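Local coordinates for protein AxyAgu115A (Amphibacillus xylanus NBRC 15112, PDB 6NPS) that probably acts as a family GH115 alpha-glucuronidase, hydrolysing the glucuronic acid branches off xylan-type hemicelluloses, at residues E196-V201 and W214-S219; I175-P180 and H410-G415; M40-L45 and L205-G210; A230-A235 and G292-I297. The protein carries 3 engineered substitutions. One frame throughout, in Å; residues are numbered along the deposited sequence.

Contact 1. Residues E196-V201 and W214-S219; sequences EMYDHV and WPAMWS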
loop_
_atom_site.group_PDB
_atom_site.type_symbol
_atom_site.label_atom_id
_atom_site.label_comp_id
_atom_site.label_asym_id
_atom_site.label_seq_id
_atom_site.Cartn_x
_atom_site.Cartn_y
_atom_site.Cartn_z
ATOM N N GLU A 196 27.140 -34.966 28.465
ATOM C CA GLU A 196 26.013 -34.875 29.390
ATOM C C GLU A 196 24.740 -34.509 28.645
ATOM O O GLU A 196 23.675 -35.110 28.857
ATOM C CB GLU A 196 26.311 -33.840 30.476
ATOM C CG GLU A 196 27.258 -34.322 31.596
ATOM C CD GLU A 196 28.497 -35.082 31.087
ATOM O OE1 GLU A 196 29.305 -34.504 30.321
ATOM O OE2 GLU A 196 28.655 -36.268 31.452
ATOM N N MET A 197 24.840 -33.531 27.753
ATOM C CA MET A 197 23.705 -33.179 26.921
ATOM C C MET A 197 23.357 -34.311 25.955
ATOM O O MET A 197 22.188 -34.705 25.851
ATOM C CB MET A 197 24.012 -31.875 26.191
ATOM C CG MET A 197 22.838 -31.334 25.383
ATOM S SD MET A 197 22.927 -32.005 23.717
ATOM C CE MET A 197 23.989 -30.785 22.939
ATOM N N TYR A 198 24.369 -34.899 25.285
ATOM C CA TYR A 198 24.074 -35.855 24.221
ATOM C C TYR A 198 23.480 -37.144 24.753
ATOM O O TYR A 198 22.820 -37.857 23.996
ATOM C CB TYR A 198 25.334 -36.183 23.380
ATOM C CG TYR A 198 25.407 -35.234 22.177
ATOM C CD1 TYR A 198 24.474 -35.330 21.144
ATOM C CD2 TYR A 198 26.370 -34.249 22.105
ATOM C CE1 TYR A 198 24.487 -34.459 20.068
ATOM C CE2 TYR A 198 26.424 -33.370 21.027
ATOM C CZ TYR A 198 25.465 -33.479 20.009
ATOM O OH TYR A 198 25.488 -32.632 18.935
ATOM N N ASP A 199 23.719 -37.466 26.025
ATOM C CA ASP A 199 23.088 -38.642 26.609
ATOM C C ASP A 199 21.560 -38.554 26.492
ATOM O O ASP A 199 20.903 -39.543 26.155
ATOM C CB ASP A 199 23.549 -38.798 28.061
ATOM C CG ASP A 199 23.151 -40.135 28.655
ATOM O OD1 ASP A 199 22.395 -40.133 29.654
ATOM O OD2 ASP A 199 23.574 -41.182 28.124
ATOM N N HIS A 200 20.985 -37.366 26.688
ATOM C CA HIS A 200 19.529 -37.202 26.512
ATOM C C HIS A 200 19.089 -37.333 25.048
ATOM O O HIS A 200 17.995 -37.854 24.749
ATOM C CB HIS A 200 19.099 -35.846 27.054
ATOM C CG HIS A 200 19.422 -35.651 28.503
ATOM N ND1 HIS A 200 18.583 -36.071 29.516
ATOM C CD2 HIS A 200 20.489 -35.076 29.110
ATOM C CE1 HIS A 200 19.120 -35.767 30.685
ATOM N NE2 HIS A 200 20.279 -35.165 30.466
ATOM N N VAL A 201 19.889 -36.796 24.126
ATOM C CA VAL A 201 19.628 -36.954 22.696
ATOM C C VAL A 201 19.676 -38.432 22.312
ATOM O O VAL A 201 18.807 -38.933 21.587
ATOM C CB VAL A 201 20.653 -36.138 21.879
ATOM C CG1 VAL A 201 20.539 -36.429 20.387
ATOM C CG2 VAL A 201 20.472 -34.679 22.153
ATOM N N TRP A 214 22.801 -37.238 12.882
ATOM C CA TRP A 214 23.716 -36.163 12.537
ATOM C C TRP A 214 23.716 -35.164 13.688
ATOM O O TRP A 214 22.655 -34.592 14.017
ATOM C CB TRP A 214 23.323 -35.445 11.244
ATOM C CG TRP A 214 23.378 -36.228 9.947
ATOM C CD1 TRP A 214 23.796 -37.532 9.760
ATOM C CD2 TRP A 214 22.973 -35.743 8.663
ATOM N NE1 TRP A 214 23.645 -37.876 8.431
ATOM C CE2 TRP A 214 23.147 -36.801 7.742
ATOM C CE3 TRP A 214 22.443 -34.513 8.204
ATOM C CZ2 TRP A 214 22.812 -36.678 6.386
ATOM C CZ3 TRP A 214 22.098 -34.394 6.869
ATOM C CH2 TRP A 214 22.278 -35.476 5.972
ATOM N N PRO A 215 24.852 -34.914 14.310
ATOM C CA PRO A 215 24.890 -34.031 15.478
ATOM C C PRO A 215 24.933 -32.569 15.082
ATOM O O PRO A 215 25.043 -32.198 13.906
ATOM C CB PRO A 215 26.188 -34.430 16.169
ATOM C CG PRO A 215 27.087 -34.796 15.014
ATOM C CD PRO A 215 26.190 -35.445 13.972
ATOM N N ALA A 216 24.804 -31.724 16.101
ATOM C CA ALA A 216 24.944 -30.292 15.878
ATOM C C ALA A 216 26.349 -29.979 15.372
ATOM O O ALA A 216 27.336 -30.615 15.780
ATOM C CB ALA A 216 24.654 -29.526 17.169
ATOM N N MET A 217 26.425 -29.026 14.445
ATOM C CA MET A 217 27.647 -28.780 13.705
ATOM C C MET A 217 27.891 -27.315 13.387
ATOM O O MET A 217 28.907 -27.017 12.754
ATOM C CB MET A 217 27.651 -29.570 12.384
ATOM C CG MET A 217 26.352 -29.375 11.617
ATOM S SD MET A 217 26.311 -28.181 10.251
ATOM C CE MET A 217 26.497 -29.312 8.877
ATOM N N TRP A 218 27.021 -26.389 13.798
ATOM C CA TRP A 218 27.246 -25.003 13.389
ATOM C C TRP A 218 28.367 -24.346 14.186
ATOM O O TRP A 218 29.304 -23.786 13.598
ATOM C CB TRP A 218 25.959 -24.177 13.482
ATOM C CG TRP A 218 25.205 -24.249 12.193
ATOM C CD1 TRP A 218 25.492 -25.056 11.128
ATOM C CD2 TRP A 218 24.045 -23.494 11.819
ATOM N NE1 TRP A 218 24.582 -24.865 10.122
ATOM C CE2 TRP A 218 23.684 -23.908 10.514
ATOM C CE3 TRP A 218 23.274 -22.509 12.455
ATOM C CZ2 TRP A 218 22.587 -23.370 9.837
ATOM C CZ3 TRP A 218 22.186 -21.982 11.781
ATOM C CH2 TRP A 218 21.853 -22.414 10.487
ATOM N N SER A 219 28.268 -24.344 15.517
ATOM C CA SER A 219 29.331 -23.834 16.387
ATOM C C SER A 219 29.729 -24.901 17.404
ATOM O O SER A 219 29.893 -24.645 18.610
ATOM C CB SER A 219 28.912 -22.548 17.091
ATOM O OG SER A 219 28.242 -22.854 18.300
HETATM O O HOH W 1 27.714 -31.526 18.322
#
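Tyr198 reaches out from its helix with its phenol end facing Pro215 and Ala216, and nearly everything in this contact happens at its hydroxyl. The backbone amide of Ala216 comes in at the ring edge, near the ring plane, and donates to the oxygen: N to Tyr198 OH is 3.1 Å, with a moderately bent N-H...O angle of 145°. Pro215 lies obliquely to the ring, its CB 3.4 Å from Tyr198 OH and 4.0 Å from Tyr198 CZ. A water sits 2.6 Å from Tyr198 OH and donates to Ala216 O at 2.7 Å, so this one residue of the loop is gripped at both its amide and its carbonyl. Further back, Met197 CE lies 4.0 Å above one face of the phenol, toward its rim. A phenylalanine here would probably leave the buried amide of Ala216 without its acceptor and the bridging water without one of its partners. Phe222 meets the tyrosine ring edge-to-face and also touches Pro215, while Asn231 of helix 230-238 packs against Tyr198. The contact thus ties helix 195-207 to the loop that leaves strand 212-214, with Met197 turned onto helix 181-190 and Val201 onto strand 170-174.

Contact 2. Residues I175-P180 and H410-G415; sequences INDEWP and HFDYHG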
loop_
_atom_site.group_PDB
_atom_site.type_symbol
_atom_site.label_atom_id
_atom_site.label_comp_id
_atom_site.label_asym_id
_atom_site.label_seq_id
_atom_site.Cartn_x
_atom_site.Cartn_y
_atom_site.Cartn_z
ATOM N N ILE A 175 20.157 -32.746 14.274
ATOM C CA ILE A 175 20.050 -31.510 15.040
ATOM C C ILE A 175 20.715 -30.398 14.232
ATOM O O ILE A 175 21.937 -30.400 14.074
ATOM C CB ILE A 175 20.724 -31.664 16.404
ATOM C CG1 ILE A 175 20.159 -32.870 17.139
ATOM C CG2 ILE A 175 20.634 -30.346 17.225
ATOM C CD1 ILE A 175 21.133 -33.352 18.218
ATOM N N ASN A 176 19.937 -29.435 13.735
ATOM C CA ASN A 176 20.481 -28.416 12.846
ATOM C C ASN A 176 19.877 -27.060 13.198
ATOM O O ASN A 176 19.051 -26.944 14.102
ATOM C CB ASN A 176 20.217 -28.762 11.374
ATOM C CG ASN A 176 20.965 -27.833 10.382
ATOM O OD1 ASN A 176 20.433 -27.482 9.322
ATOM N ND2 ASN A 176 22.197 -27.443 10.732
ATOM N N ASP A 177 20.302 -26.020 12.480
ATOM C CA ASP A 177 19.750 -24.683 12.665
ATOM C C ASP A 177 19.693 -24.338 14.154
ATOM O O ASP A 177 18.690 -23.837 14.669
ATOM C CB ASP A 177 18.364 -24.588 12.008
ATOM C CG ASP A 177 18.272 -25.377 10.695
ATOM O OD1 ASP A 177 19.047 -25.069 9.764
ATOM O OD2 ASP A 177 17.434 -26.299 10.578
ATOM N N GLU A 178 20.778 -24.663 14.863
ATOM C CA GLU A 178 20.686 -24.812 16.308
ATOM C C GLU A 178 20.989 -23.526 17.068
ATOM O O GLU A 178 20.954 -23.532 18.303
ATOM C CB GLU A 178 21.581 -25.974 16.788
ATOM C CG GLU A 178 23.107 -25.742 16.693
ATOM C CD GLU A 178 23.692 -26.349 15.422
ATOM O OE1 GLU A 178 22.916 -26.626 14.465
ATOM O OE2 GLU A 178 24.913 -26.525 15.359
ATOM N N TRP A 179 21.236 -22.412 16.366
ATOM C CA TRP A 179 21.396 -21.147 17.045
ATOM C C TRP A 179 20.271 -20.215 16.623
ATOM O O TRP A 179 19.896 -20.209 15.447
ATOM C CB TRP A 179 22.756 -20.495 16.733
ATOM C CG TRP A 179 23.896 -21.153 17.486
ATOM C CD1 TRP A 179 24.743 -22.118 17.009
ATOM C CD2 TRP A 179 24.284 -20.922 18.859
ATOM N NE1 TRP A 179 25.638 -22.496 17.993
ATOM C CE2 TRP A 179 25.378 -21.782 19.136
ATOM C CE3 TRP A 179 23.816 -20.077 19.876
ATOM C CZ2 TRP A 179 26.011 -21.815 20.386
ATOM C CZ3 TRP A 179 24.445 -20.114 21.117
ATOM C CH2 TRP A 179 25.532 -20.976 21.358
ATOM N N PRO A 180 19.710 -19.416 17.551
ATOM C CA PRO A 180 20.166 -19.258 18.940
ATOM C C PRO A 180 19.565 -20.263 19.950
ATOM O O PRO A 180 20.087 -20.403 21.061
ATOM C CB PRO A 180 19.709 -17.836 19.274
ATOM C CG PRO A 180 18.402 -17.709 18.511
ATOM C CD PRO A 180 18.557 -18.537 17.252
ATOM N N HIS A 410 12.998 -32.600 5.627
ATOM C CA HIS A 410 13.082 -31.427 6.506
ATOM C C HIS A 410 11.766 -31.184 7.246
ATOM O O HIS A 410 10.707 -31.073 6.620
ATOM C CB HIS A 410 13.421 -30.150 5.720
ATOM C CG HIS A 410 14.858 -30.050 5.305
ATOM N ND1 HIS A 410 15.363 -30.760 4.239
ATOM C CD2 HIS A 410 15.902 -29.351 5.826
ATOM C CE1 HIS A 410 16.642 -30.479 4.100
ATOM N NE2 HIS A 410 16.996 -29.623 5.044
ATOM N N PHE A 411 11.851 -31.062 8.576
ATOM C CA PHE A 411 10.847 -30.431 9.425
ATOM C C PHE A 411 11.252 -29.023 9.813
ATOM O O PHE A 411 10.500 -28.368 10.535
ATOM C CB PHE A 411 10.642 -31.208 10.749
ATOM C CG PHE A 411 10.110 -32.612 10.592
ATOM C CD1 PHE A 411 9.520 -33.040 9.415
ATOM C CD2 PHE A 411 10.193 -33.502 11.658
ATOM C CE1 PHE A 411 8.994 -34.315 9.296
ATOM C CE2 PHE A 411 9.691 -34.802 11.532
ATOM C CZ PHE A 411 9.106 -35.211 10.349
ATOM N N ASP A 412 12.442 -28.571 9.395
ATOM C CA ASP A 412 13.074 -27.337 9.854
ATOM C C ASP A 412 14.093 -26.958 8.798
ATOM O O ASP A 412 14.785 -27.832 8.280
ATOM C CB ASP A 412 13.726 -27.575 11.222
ATOM C CG ASP A 412 14.165 -26.297 11.940
ATOM O OD1 ASP A 412 15.153 -25.660 11.505
ATOM O OD2 ASP A 412 13.544 -25.961 12.985
ATOM N N TYR A 413 14.163 -25.684 8.437
ATOM C CA TYR A 413 15.111 -25.293 7.409
ATOM C C TYR A 413 15.505 -23.833 7.562
ATOM O O TYR A 413 14.653 -22.956 7.696
ATOM C CB TYR A 413 14.532 -25.531 6.020
ATOM C CG TYR A 413 15.479 -25.157 4.898
ATOM C CD1 TYR A 413 16.741 -25.760 4.793
ATOM C CD2 TYR A 413 15.094 -24.235 3.916
ATOM C CE1 TYR A 413 17.624 -25.426 3.770
ATOM C CE2 TYR A 413 15.933 -23.932 2.880
ATOM C CZ TYR A 413 17.194 -24.520 2.814
ATOM O OH TYR A 413 18.033 -24.206 1.803
ATOM N N HIS A 414 16.785 -23.572 7.449
ATOM C CA HIS A 414 17.334 -22.222 7.492
ATOM C C HIS A 414 17.794 -21.921 6.072
ATOM O O HIS A 414 18.872 -22.360 5.667
ATOM C CB HIS A 414 18.475 -22.193 8.506
ATOM C CG HIS A 414 19.107 -20.852 8.703
ATOM N ND1 HIS A 414 18.417 -19.769 9.215
ATOM C CD2 HIS A 414 20.375 -20.421 8.477
ATOM C CE1 HIS A 414 19.240 -18.737 9.307
ATOM N NE2 HIS A 414 20.428 -19.108 8.864
ATOM N N GLY A 415 17.005 -21.171 5.313
ATOM C CA GLY A 415 17.349 -20.915 3.921
ATOM C C GLY A 415 16.145 -20.348 3.200
ATOM O O GLY A 415 15.164 -19.968 3.834
#
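Asp177 and Asp412 bring their carboxylates together with their planes nearly parallel, 14° apart, and Asp177 OD2 2.5 Å from Asp412 OD1. The side chains run past each other in opposite directions. Asp412 OD1 is also 3.2 Å from Asp177 CG. The other oxygen, Asp177 OD1, rests 3.2 Å from His414 CB; the imidazole itself leads off elsewhere, its plane turned 48° from that carboxylate. Asp177 is poorly ordered, which calls for caution over the finer detail. With CG anti to its backbone N, Asp412 extends its carboxylate toward Asp177. One shell out, His414 ND1 is hydrogen-bonded to Glu421, which also touches Asp177, and the histidine ring meets Trp645 edge-to-face. Asn450, on strand 446-450, touches both aspartates. His410 is fixed through ND1 by Asp384. A glycerol about 4 Å from the side chain of Tyr413 probably comes from the crystallisation liquor, though such molecules often mark pockets. Both loops follow barrel strands, 170-174 and 405-410, at the C-terminal ends where TIM-barrel enzymes carry their active sites, so the paired aspartates are consistent with a place in or near that of this enzyme.

Contact 3. Residues M40-L45 and L205-G210; sequences MHDVEL and LLRLKG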
loop_
_atom_site.group_PDB
_atom_site.type_symbol
_atom_site.label_atom_id
_atom_site.label_comp_id
_atom_site.label_asym_id
_atom_site.label_seq_id
_atom_site.Cartn_x
_atom_site.Cartn_y
_atom_site.Cartn_z
ATOM N N MET A 40 15.165 -49.400 34.722
ATOM C CA MET A 40 14.934 -49.491 36.165
ATOM C C MET A 40 14.428 -48.176 36.715
ATOM O O MET A 40 13.610 -48.156 37.648
ATOM C CB MET A 40 16.202 -49.889 36.908
ATOM C CG MET A 40 16.656 -51.309 36.599
ATOM S SD MET A 40 17.913 -51.943 37.735
ATOM C CE MET A 40 18.680 -50.411 38.283
ATOM N N HIS A 41 14.913 -47.062 36.167
ATOM C CA HIS A 41 14.359 -45.791 36.604
ATOM C C HIS A 41 12.901 -45.652 36.157
ATOM O O HIS A 41 12.076 -45.139 36.909
ATOM C CB HIS A 41 15.211 -44.623 36.107
ATOM C CG HIS A 41 14.729 -43.312 36.622
ATOM N ND1 HIS A 41 13.977 -42.447 35.855
ATOM C CD2 HIS A 41 14.793 -42.765 37.860
ATOM C CE1 HIS A 41 13.637 -41.397 36.586
ATOM N NE2 HIS A 41 14.123 -41.565 37.806
ATOM N N ASP A 42 12.559 -46.143 34.956
ATOM C CA ASP A 42 11.161 -46.168 34.524
ATOM C C ASP A 42 10.296 -47.011 35.473
ATOM O O ASP A 42 9.169 -46.624 35.807
ATOM C CB ASP A 42 11.062 -46.690 33.085
ATOM C CG ASP A 42 11.831 -45.815 32.052
ATOM O OD1 ASP A 42 12.324 -44.709 32.393
ATOM O OD2 ASP A 42 11.957 -46.258 30.888
ATOM N N VAL A 43 10.815 -48.153 35.937
ATOM C CA VAL A 43 10.072 -48.951 36.911
ATOM C C VAL A 43 9.797 -48.130 38.171
ATOM O O VAL A 43 8.683 -48.146 38.716
ATOM C CB VAL A 43 10.840 -50.250 37.222
ATOM C CG1 VAL A 43 10.194 -51.023 38.401
ATOM C CG2 VAL A 43 10.936 -51.132 35.941
ATOM N N GLU A 44 10.806 -47.406 38.656
ATOM C CA GLU A 44 10.620 -46.561 39.837
ATOM C C GLU A 44 9.564 -45.479 39.606
ATOM O O GLU A 44 8.820 -45.120 40.526
ATOM C CB GLU A 44 11.947 -45.917 40.237
ATOM C CG GLU A 44 11.862 -44.994 41.440
ATOM C CD GLU A 44 13.177 -44.259 41.699
ATOM O OE1 GLU A 44 13.192 -43.363 42.577
ATOM O OE2 GLU A 44 14.196 -44.581 41.033
ATOM N N LEU A 45 9.476 -44.938 38.392
ATOM C CA LEU A 45 8.487 -43.883 38.175
ATOM C C LEU A 45 7.076 -44.438 38.184
ATOM O O LEU A 45 6.137 -43.734 38.583
ATOM C CB LEU A 45 8.735 -43.181 36.848
ATOM C CG LEU A 45 10.030 -42.380 36.734
ATOM C CD1 LEU A 45 10.139 -41.866 35.304
ATOM C CD2 LEU A 45 10.030 -41.223 37.729
ATOM N N LEU A 205 16.487 -40.708 20.818
ATOM C CA LEU A 205 16.622 -41.425 19.548
ATOM C C LEU A 205 16.303 -42.915 19.707
ATOM O O LEU A 205 15.526 -43.492 18.929
ATOM C CB LEU A 205 18.058 -41.267 19.035
ATOM C CG LEU A 205 18.330 -42.037 17.740
ATOM C CD1 LEU A 205 17.533 -41.391 16.616
ATOM C CD2 LEU A 205 19.831 -41.978 17.435
ATOM N N LEU A 206 16.932 -43.561 20.687
ATOM C CA LEU A 206 16.744 -44.996 20.859
ATOM C C LEU A 206 15.335 -45.331 21.370
ATOM O O LEU A 206 14.782 -46.377 21.015
ATOM C CB LEU A 206 17.801 -45.547 21.811
ATOM C CG LEU A 206 19.263 -45.565 21.329
ATOM C CD1 LEU A 206 20.203 -45.864 22.479
ATOM C CD2 LEU A 206 19.409 -46.671 20.229
ATOM N N ARG A 207 14.739 -44.471 22.203
ATOM C CA ARG A 207 13.368 -44.746 22.642
ATOM C C ARG A 207 12.393 -44.667 21.480
ATOM O O ARG A 207 11.356 -45.369 21.476
ATOM C CB ARG A 207 12.968 -43.777 23.759
ATOM C CG ARG A 207 13.544 -44.161 25.144
ATOM C CD ARG A 207 13.011 -43.237 26.236
ATOM N NE ARG A 207 13.632 -43.418 27.557
ATOM C CZ ARG A 207 13.152 -44.222 28.522
ATOM N NH1 ARG A 207 12.057 -44.961 28.305
ATOM N NH2 ARG A 207 13.759 -44.276 29.716
ATOM N N LEU A 208 12.691 -43.810 20.485
ATOM C CA LEU A 208 11.880 -43.742 19.275
ATOM C C LEU A 208 12.277 -44.813 18.263
ATOM O O LEU A 208 11.787 -44.804 17.146
ATOM C CB LEU A 208 11.996 -42.342 18.641
ATOM C CG LEU A 208 11.532 -41.196 19.537
ATOM C CD1 LEU A 208 11.761 -39.853 18.850
ATOM C CD2 LEU A 208 10.070 -41.351 19.885
ATOM N N LYS A 209 13.140 -45.736 18.651
ATOM C CA LYS A 209 13.603 -46.856 17.825
ATOM C C LYS A 209 14.461 -46.408 16.633
ATOM O O LYS A 209 14.542 -47.122 15.613
ATOM C CB LYS A 209 12.428 -47.720 17.359
ATOM C CG LYS A 209 11.559 -48.181 18.556
ATOM C CD LYS A 209 10.300 -48.889 18.129
ATOM C CE LYS A 209 9.343 -47.935 17.432
ATOM N NZ LYS A 209 8.315 -47.357 18.357
ATOM N N GLY A 210 15.039 -45.195 16.714
ATOM C CA GLY A 210 15.997 -44.744 15.730
ATOM C C GLY A 210 17.379 -45.344 16.025
ATOM O O GLY A 210 17.641 -45.953 17.083
#
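Asp42 and Arg207 form a salt bridge between two helices, their side chains arriving from opposite directions. Asp42 OD2 sits at the edge of the guanidinium, near its plane, 2.9 Å from Arg207 NH1 and also 2.9 Å from Arg207 NH2; the N-H...O angles are 146° and 144°. The exact place of OD2 is less sure than that of OD1, since it stands too close to an atom elsewhere in the model. A weak bond from Arg207 NH2 to Asp42 OD1, 3.1 Å long, adds to the grip. The carboxylate and guanidinium planes are twisted 42° against each other, and as modelled both NH1 and NH2 converge on the less certain OD2. A chain extended from CG to NE lets the arginine span the gap to helix 30-47; Asp42 CA and Arg207 CA are 12.2 Å apart. Helix 195-207 ends just here in a Schellman motif: Gly210 N bonds to Leu205 O at 2.8 Å and Lys209 N to Leu206 O at 2.9 Å, with Lys209 taking the positive phi. An asparagine in place of Asp42 would probably leave the buried guanidinium short of a countercharge on this side. Its other countercharge is Glu203, one turn back on the same helix, salt-bridged to Arg207 NE. Ser131 of helix 120-133 makes a weak hydrogen bond with NH1. Around the arginine, Phe128 of that helix and Val140 of a nearby loop pack against the side chain, while Leu208 turns onto helix 458-469.

Contact 4. Residues A230-A235 and G292-I297; sequences ANVELA and GHFENI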
loop_
_atom_site.group_PDB
_atom_site.type_symbol
_atom_site.label_atom_id
_atom_site.label_comp_id
_atom_site.label_asym_id
_atom_site.label_seq_id
_atom_site.Cartn_x
_atom_site.Cartn_y
_atom_site.Cartn_z
ATOM N N ALA A 230 34.519 -37.791 24.205
ATOM C CA ALA A 230 33.458 -38.414 25.008
ATOM C C ALA A 230 32.104 -38.505 24.288
ATOM O O ALA A 230 31.327 -39.426 24.579
ATOM C CB ALA A 230 33.317 -37.683 26.346
ATOM N N ASN A 231 31.767 -37.594 23.358
ATOM C CA ASN A 231 30.483 -37.749 22.654
ATOM C C ASN A 231 30.518 -38.984 21.742
ATOM O O ASN A 231 29.567 -39.791 21.690
ATOM C CB ASN A 231 30.146 -36.511 21.793
ATOM C CG ASN A 231 29.893 -35.255 22.591
ATOM O OD1 ASN A 231 29.439 -35.303 23.733
ATOM N ND2 ASN A 231 30.184 -34.098 21.980
ATOM N N VAL A 232 31.590 -39.099 20.964
ATOM C CA VAL A 232 31.796 -40.222 20.064
ATOM C C VAL A 232 31.817 -41.527 20.851
ATOM O O VAL A 232 31.207 -42.534 20.446
ATOM C CB VAL A 232 33.118 -40.008 19.311
ATOM C CG1 VAL A 232 33.439 -41.192 18.451
ATOM C CG2 VAL A 232 33.021 -38.768 18.486
ATOM N N GLU A 233 32.543 -41.540 21.966
ATOM C CA GLU A 233 32.653 -42.781 22.726
ATOM C C GLU A 233 31.285 -43.193 23.262
ATOM O O GLU A 233 30.921 -44.369 23.181
ATOM C CB GLU A 233 33.670 -42.629 23.855
ATOM C CG GLU A 233 35.093 -42.412 23.389
ATOM C CD GLU A 233 36.028 -41.866 24.492
ATOM O OE1 GLU A 233 37.263 -41.930 24.315
ATOM O OE2 GLU A 233 35.539 -41.364 25.529
ATOM N N LEU A 234 30.487 -42.224 23.737
ATOM C CA LEU A 234 29.167 -42.534 24.298
ATOM C C LEU A 234 28.218 -43.039 23.215
ATOM O O LEU A 234 27.485 -44.016 23.426
ATOM C CB LEU A 234 28.586 -41.286 24.991
ATOM C CG LEU A 234 27.274 -41.463 25.785
ATOM C CD1 LEU A 234 27.476 -42.531 26.882
ATOM C CD2 LEU A 234 26.750 -40.167 26.392
ATOM N N ALA A 235 28.202 -42.387 22.047
ATOM C CA ALA A 235 27.354 -42.873 20.955
ATOM C C ALA A 235 27.680 -44.330 20.626
ATOM O O ALA A 235 26.786 -45.180 20.492
ATOM C CB ALA A 235 27.522 -41.994 19.704
ATOM N N GLY A 292 37.508 -43.696 12.775
ATOM C CA GLY A 292 37.070 -44.734 11.857
ATOM C C GLY A 292 36.688 -46.046 12.522
ATOM O O GLY A 292 35.968 -46.852 11.918
ATOM N N HIS A 293 37.115 -46.274 13.753
ATOM C CA HIS A 293 36.821 -47.557 14.389
ATOM C C HIS A 293 35.533 -47.542 15.210
ATOM O O HIS A 293 35.141 -48.589 15.748
ATOM C CB HIS A 293 37.986 -47.992 15.269
ATOM C CG HIS A 293 38.302 -47.032 16.370
ATOM N ND1 HIS A 293 38.821 -45.775 16.138
ATOM C CD2 HIS A 293 38.185 -47.149 17.713
ATOM C CE1 HIS A 293 39.008 -45.159 17.292
ATOM N NE2 HIS A 293 38.634 -45.971 18.264
ATOM N N PHE A 294 34.872 -46.393 15.316
ATOM C CA PHE A 294 33.564 -46.312 15.942
ATOM C C PHE A 294 32.491 -46.632 14.911
ATOM O O PHE A 294 32.755 -46.717 13.711
ATOM C CB PHE A 294 33.353 -44.921 16.534
ATOM C CG PHE A 294 34.347 -44.558 17.587
ATOM C CD1 PHE A 294 34.300 -45.155 18.831
ATOM C CD2 PHE A 294 35.339 -43.614 17.334
ATOM C CE1 PHE A 294 35.226 -44.831 19.811
ATOM C CE2 PHE A 294 36.246 -43.269 18.308
ATOM C CZ PHE A 294 36.202 -43.892 19.552
ATOM N N GLU A 295 31.252 -46.819 15.379
ATOM C CA GLU A 295 30.171 -47.205 14.475
ATOM C C GLU A 295 29.599 -45.949 13.817
ATOM O O GLU A 295 29.019 -45.088 14.496
ATOM C CB GLU A 295 29.087 -47.983 15.226
ATOM C CG GLU A 295 28.146 -48.740 14.295
ATOM C CD GLU A 295 27.119 -49.640 15.010
ATOM O OE1 GLU A 295 26.984 -49.578 16.260
ATOM O OE2 GLU A 295 26.435 -50.406 14.291
ATOM N N ASN A 296 29.742 -45.835 12.499
ATOM C CA ASN A 296 29.295 -44.621 11.821
ATOM C C ASN A 296 29.066 -44.956 10.352
ATOM O O ASN A 296 29.384 -46.047 9.879
ATOM C CB ASN A 296 30.309 -43.476 11.998
ATOM C CG ASN A 296 31.739 -43.936 11.786
ATOM O OD1 ASN A 296 32.044 -44.597 10.775
ATOM N ND2 ASN A 296 32.620 -43.634 12.759
ATOM N N ILE A 297 28.458 -44.022 9.643
ATOM C CA ILE A 297 28.381 -44.075 8.195
ATOM C C ILE A 297 29.262 -42.949 7.688
ATOM O O ILE A 297 29.150 -41.808 8.163
ATOM C CB ILE A 297 26.925 -43.937 7.711
ATOM C CG1 ILE A 297 26.108 -45.161 8.184
ATOM C CG2 ILE A 297 26.859 -43.776 6.171
ATOM C CD1 ILE A 297 24.615 -44.996 7.867
#
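Where the chain comes off helix 277-291 and heads for barrel strand 298-300, Phe294 packs on the first turn of helix 230-238, meeting Val232. The two side chains cross at about a right angle, and a single methyl does the work: Val232 CG1 stands over one face of the phenyl ring, 3.5 Å from the Phe294 centroid and 23° off the ring normal. This is a CH-pi contact, tight at its nearest point, where Val232 CG1 is 3.3 Å from Phe294 CD2. With CG1 anti to the backbone N (chi1 175°), the valine aims that methyl at the ring. On the opposite face of the phenyl lies His293 NE2, 3.4 Å above its plane and toward the rim, so the aromatic is sandwiched between the helix and its own neighbour in the chain. Glu233 adds a looser, oblique touch, its CG 4.3 Å from Phe294 CZ. Beyond the ring, Val232 also packs on Phe222 and Asn223, and Asp236 accepts a hydrogen bond from Glu295 N. Backbone hydrogen bonds of Glu295 and Ile297 with Met242 tie the loop alongside strand 241-242. The helix before the third barrel strand, 241-242, thus packs on the loop leading into the fourth, 298-300, consistent with a TIM-type fold.

In the fold
Each contact has at least one segment in the beta/alpha barrel; contact 3 joins it to helix 30-47 of the N-terminal part. Contacts 1 and 3 share helix 195-207, with centres 19 Å apart: contact 1 uses its early turns, contact 3 its end. Contact 1 adjoins contact 2, 13 Å between centres, through Trp218 N and Glu178 OE2, and contact 4, also 13 Å off, through Tyr198 and Asn231. Contacts 2 and 4, 24 Å apart, do not touch. Contact 2 spans contacts 1 and 4, in that order; the segments of contact 3 alternate with those of contacts 1 and 2, and it closes before contact 4 opens. Contacts 1 and 2 involve loops leaving strands, at their C-terminal ends; contacts 3 and 4 involve segments leading into strands.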